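Local atomic coordinates of BolA-like protein (Babesia bovis, PDB entry 3O2E), a protein that is of unknown function but belongs to the BolA/IbaG family and may, like relatives, bind a 2Fe-2S cluster. Residues Lys66-Leu69 with Asp70-Arg73; Ser77-Ala80 with Ala81-Pro84. One frame throughout, in Å; residues are numbered along the deposited sequence.

Contact 1. Residues Lys66-Leu69 with Asp70-Arg73; sequences KGLL and DRQR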
# COMPACT_ATOMS: atom_id res chain seq x y z
N LYS A 66 -13.36 9.27 0.23
CA LYS A 66 -12.17 9.81 -0.46
C LYS A 66 -12.11 9.40 -1.91
O LYS A 66 -12.37 8.27 -2.24
CB LYS A 66 -10.87 9.35 0.18
CG LYS A 66 -10.78 9.67 1.62
CD LYS A 66 -9.39 9.43 2.14
CE LYS A 66 -9.25 10.02 3.52
NZ LYS A 66 -7.90 10.61 3.58
N GLY A 67 -11.76 10.35 -2.77
CA GLY A 67 -11.44 10.04 -4.17
C GLY A 67 -10.11 9.31 -4.30
O GLY A 67 -9.35 9.18 -3.36
N LEU A 68 -9.80 8.83 -5.50
CA LEU A 68 -8.62 8.01 -5.70
C LEU A 68 -7.29 8.72 -5.44
O LEU A 68 -6.43 8.12 -4.83
CB LEU A 68 -8.62 7.32 -7.06
CG LEU A 68 -9.86 6.51 -7.43
CD1 LEU A 68 -9.58 5.77 -8.75
CD2 LEU A 68 -10.30 5.53 -6.34
N LEU A 69 -7.13 9.99 -5.80
CA LEU A 69 -5.89 10.71 -5.48
C LEU A 69 -5.73 10.89 -3.96
O LEU A 69 -4.64 10.74 -3.44
CB LEU A 69 -5.76 12.06 -6.17
CG LEU A 69 -4.30 12.59 -6.33
CD1 LEU A 69 -3.36 11.60 -7.01
CD2 LEU A 69 -4.33 13.87 -7.11
N ASP A 70 -6.82 11.18 -3.27
CA ASP A 70 -6.76 11.28 -1.82
C ASP A 70 -6.48 9.94 -1.11
O ASP A 70 -5.83 9.89 -0.04
CB ASP A 70 -8.02 11.95 -1.29
CG ASP A 70 -7.93 13.47 -1.32
OD1 ASP A 70 -6.81 14.01 -1.37
OD2 ASP A 70 -9.00 14.11 -1.24
N ARG A 71 -6.95 8.84 -1.70
CA ARG A 71 -6.56 7.49 -1.25
C ARG A 71 -5.06 7.23 -1.40
O ARG A 71 -4.39 6.75 -0.47
CB ARG A 71 -7.35 6.44 -2.03
CG ARG A 71 -8.84 6.51 -1.74
CD ARG A 71 -9.61 5.47 -2.55
NE ARG A 71 -11.04 5.73 -2.40
CZ ARG A 71 -11.99 4.84 -2.63
NH1 ARG A 71 -11.67 3.63 -3.00
NH2 ARG A 71 -13.26 5.17 -2.42
N GLN A 72 -4.52 7.55 -2.57
CA GLN A 72 -3.09 7.39 -2.83
C GLN A 72 -2.26 8.20 -1.88
O GLN A 72 -1.29 7.70 -1.31
CB GLN A 72 -2.76 7.77 -4.24
CG GLN A 72 -3.32 6.81 -5.26
CD GLN A 72 -2.98 7.25 -6.68
OE1 GLN A 72 -1.85 7.65 -6.97
NE2 GLN A 72 -3.97 7.22 -7.55
N ARG A 73 -2.68 9.43 -1.63
CA ARG A 73 -2.02 10.22 -0.60
C ARG A 73 -1.96 9.58 0.77
O ARG A 73 -0.93 9.62 1.46
CB ARG A 73 -2.68 11.59 -0.53
CG ARG A 73 -2.36 12.37 -1.75
CD ARG A 73 -3.31 13.49 -1.93
NE ARG A 73 -2.76 14.45 -2.84
CZ ARG A 73 -3.43 15.37 -3.50
NH1 ARG A 73 -4.75 15.45 -3.39
NH2 ARG A 73 -2.78 16.21 -4.28
O HOH W 1 -5.80 11.89 1.96
O HOH W 2 -11.23 13.06 -1.57

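Contact 2. Residues Ser77-Ala80 with Ala81-Pro84; sequences SAIA and AEMP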
# COMPACT_ATOMS: atom_id res chain seq x y z
N SER A 77 1.39 8.46 2.67
CA SER A 77 1.68 8.98 4.00
C SER A 77 2.01 7.89 5.05
O SER A 77 2.75 8.15 5.97
CB SER A 77 0.58 9.93 4.46
OG SER A 77 -0.26 9.26 5.34
N ALA A 78 1.44 6.70 4.92
CA ALA A 78 1.79 5.54 5.75
C ALA A 78 3.25 5.11 5.63
O ALA A 78 3.89 4.67 6.61
CB ALA A 78 0.85 4.38 5.42
N ILE A 79 3.80 5.27 4.43
CA ILE A 79 5.16 4.82 4.13
C ILE A 79 6.07 5.99 3.78
O ILE A 79 7.07 5.80 3.04
CB ILE A 79 5.19 3.78 2.96
CG1 ILE A 79 4.52 4.34 1.69
CG2 ILE A 79 4.51 2.42 3.32
CD1 ILE A 79 4.74 3.48 0.43
N ALA A 80 5.76 7.18 4.35
CA ALA A 80 6.51 8.42 4.06
C ALA A 80 7.97 8.28 4.38
O ALA A 80 8.78 8.70 3.60
CB ALA A 80 5.91 9.66 4.81
N ALA A 81 8.30 7.65 5.51
CA ALA A 81 9.68 7.50 5.97
C ALA A 81 10.50 6.62 5.05
O ALA A 81 11.69 6.85 4.86
CB ALA A 81 9.69 6.92 7.38
N GLU A 82 9.85 5.66 4.42
CA GLU A 82 10.49 4.64 3.57
C GLU A 82 10.58 5.01 2.10
O GLU A 82 11.40 4.44 1.38
CB GLU A 82 9.73 3.32 3.70
CG GLU A 82 9.90 2.64 5.05
CD GLU A 82 8.97 3.17 6.12
OE1 GLU A 82 7.86 3.69 5.80
OE2 GLU A 82 9.35 3.08 7.30
N MET A 83 9.80 6.02 1.68
CA MET A 83 9.59 6.34 0.27
C MET A 83 10.87 6.69 -0.50
O MET A 83 11.03 6.31 -1.67
CB MET A 83 8.58 7.47 0.12
CG MET A 83 7.99 7.57 -1.28
SD MET A 83 6.99 6.11 -1.55
CE MET A 83 7.37 5.61 -3.20
N PRO A 84 11.80 7.38 0.16
CA PRO A 84 13.01 7.72 -0.58
C PRO A 84 13.80 6.49 -0.99
O PRO A 84 14.52 6.55 -1.97
CB PRO A 84 13.81 8.54 0.42
CG PRO A 84 12.79 9.13 1.29
CD PRO A 84 11.73 8.09 1.44
O HOH W 3 6.67 6.02 7.46

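Contact 1. Residues Lys66-Leu69 with Asp70-Arg73
Arg-71 reaches back along the start of helix 68-78 to the carbonyl of Lys-66, the residue before the N-cap position, Gly-67. Arg-71 NE gives the stronger bond, 2.9 Å to Lys-66 O. The donor sits above the carbonyl plane, while the oxygen lies near the guanidinium plane. Arg-71 NH2 adds a weak second bond to Lys-66 O at 3.2 Å, with an N-H...O angle of 134°. The chain runs extended from CG to NE, with chi2 at 179°, which carries the guanidinium back to this carbonyl. Leu-68 CD2 lies over one face of the group. Arg-71 NH1 has its partners outside the segments: a salt bridge to Glu-98 and a hydrogen bond to the Cys-93 carbonyl.

The first turn of the helix is closed by backbone bonds. Arg-71 N donates to Gly-67 O, Gln-72 N to Leu-68 O and Arg-73 N to Leu-69 O. The backbone N of the N-cap residue donates to a water, 3.0 Å from Gly-67 N, and that water donates to Asp-70 OD2. A second water accepts from Lys-66 NZ and donates to Asp-70 O, linking the lysine end to the helix backbone.

The other oxygen of the carboxylate, Asp-70 OD1, takes a salt bridge from Arg-73 NH1 at 3.2 Å. It is met from above the carboxylate plane, but lies in the plane of the guanidinium. Leu-69 CD2 packs over one face of that guanidinium, 4.0 Å from Arg-73 CZ.

Both Asp-70 oxygens are therefore engaged. A negative charge here, close to the helix N-terminus, would probably be favoured by the helix dipole. Arg-71 links the Lys-66 carbonyl to the end of strand 86-94, through Cys-93 O, and to helix 96-101, through Glu-98.

Contact 2. Residues Ser77-Ala80 with Ala81-Pro84
Ile-79 meets Met-83 through its side chain, and Ala-80 meets it through its carbonyl. Ile-79 and Ala-80 have the most surface buried here. Ile-79 is the first residue after helix 68-78 to leave helical backbone angles. The chain then turns toward the 3-10 segment that includes Met-83 and Pro-84.

Ile-79 CD1 meets Met-83 SD at 4.0 Å, and the two side chains slant across each other. The methionine chain bends at chi2, 67°, which brings the sulfur round to the isoleucine methyl. Ile-79 CB lies 3.9 Å from Glu-82 OE1. That oxygen comes closer still to Ile-79 CA, at 3.4 Å.

Ala-80 contributes mostly through its backbone. Its carbonyl accepts a weak bond from Met-83 N, 3.5 Å from Ala-80 O. Pro-84 CD rests on the same oxygen at 3.7 Å. One residue earlier, Ile-79 O accepts another weak bond, from Glu-82 N at 3.1 Å, with an N-H...O angle of 134°.

A water bridges the turn. It donates to Ala-78 O and to Glu-82 OE1 and accepts from Ala-81 N. It ties the last helical carbonyl to the turn. The bend of Glu-82 at chi2 turns its carboxylate back toward this water. Glu-82 OE2 forms a salt bridge with Arg-31.

The turn follows helix 68-78 and precedes strand 86-94, so it lies on the crossover of the beta-alpha-beta unit. Ile-79 packs on Ile-86 and Phe-89 of that strand, and Met-83 also touches Phe-89. Ile-86 and His-87 belong to the magnesium site, and the Met-83 side chain is about 4 Å from the ion. On helix 25-36, Glu-82 touches Ile-27 and Ile-79 touches Arg-31.

Overall arrangement
Contacts 1 and 2 mark the two ends of helix 68-78, the helix of the beta-alpha-beta unit between strands 52-59 and 86-94. Their centres are about 16 Å apart, and they follow in series along the chain. Contact 1 is a surface contact at the helix start, with Arg-71 as its one buried residue. Charged groups and regular helical bonds dominate it. Contact 2 is partly buried at the helix exit. Its backbone bonds are weak, and it includes an apolar contact between Ile-79 and Met-83. Each sends one charged side chain to another helix: 96-101 from contact 1, 25-36 from contact 2. Contact 2 adjoins the magnesium site; contact 1 is remote from it.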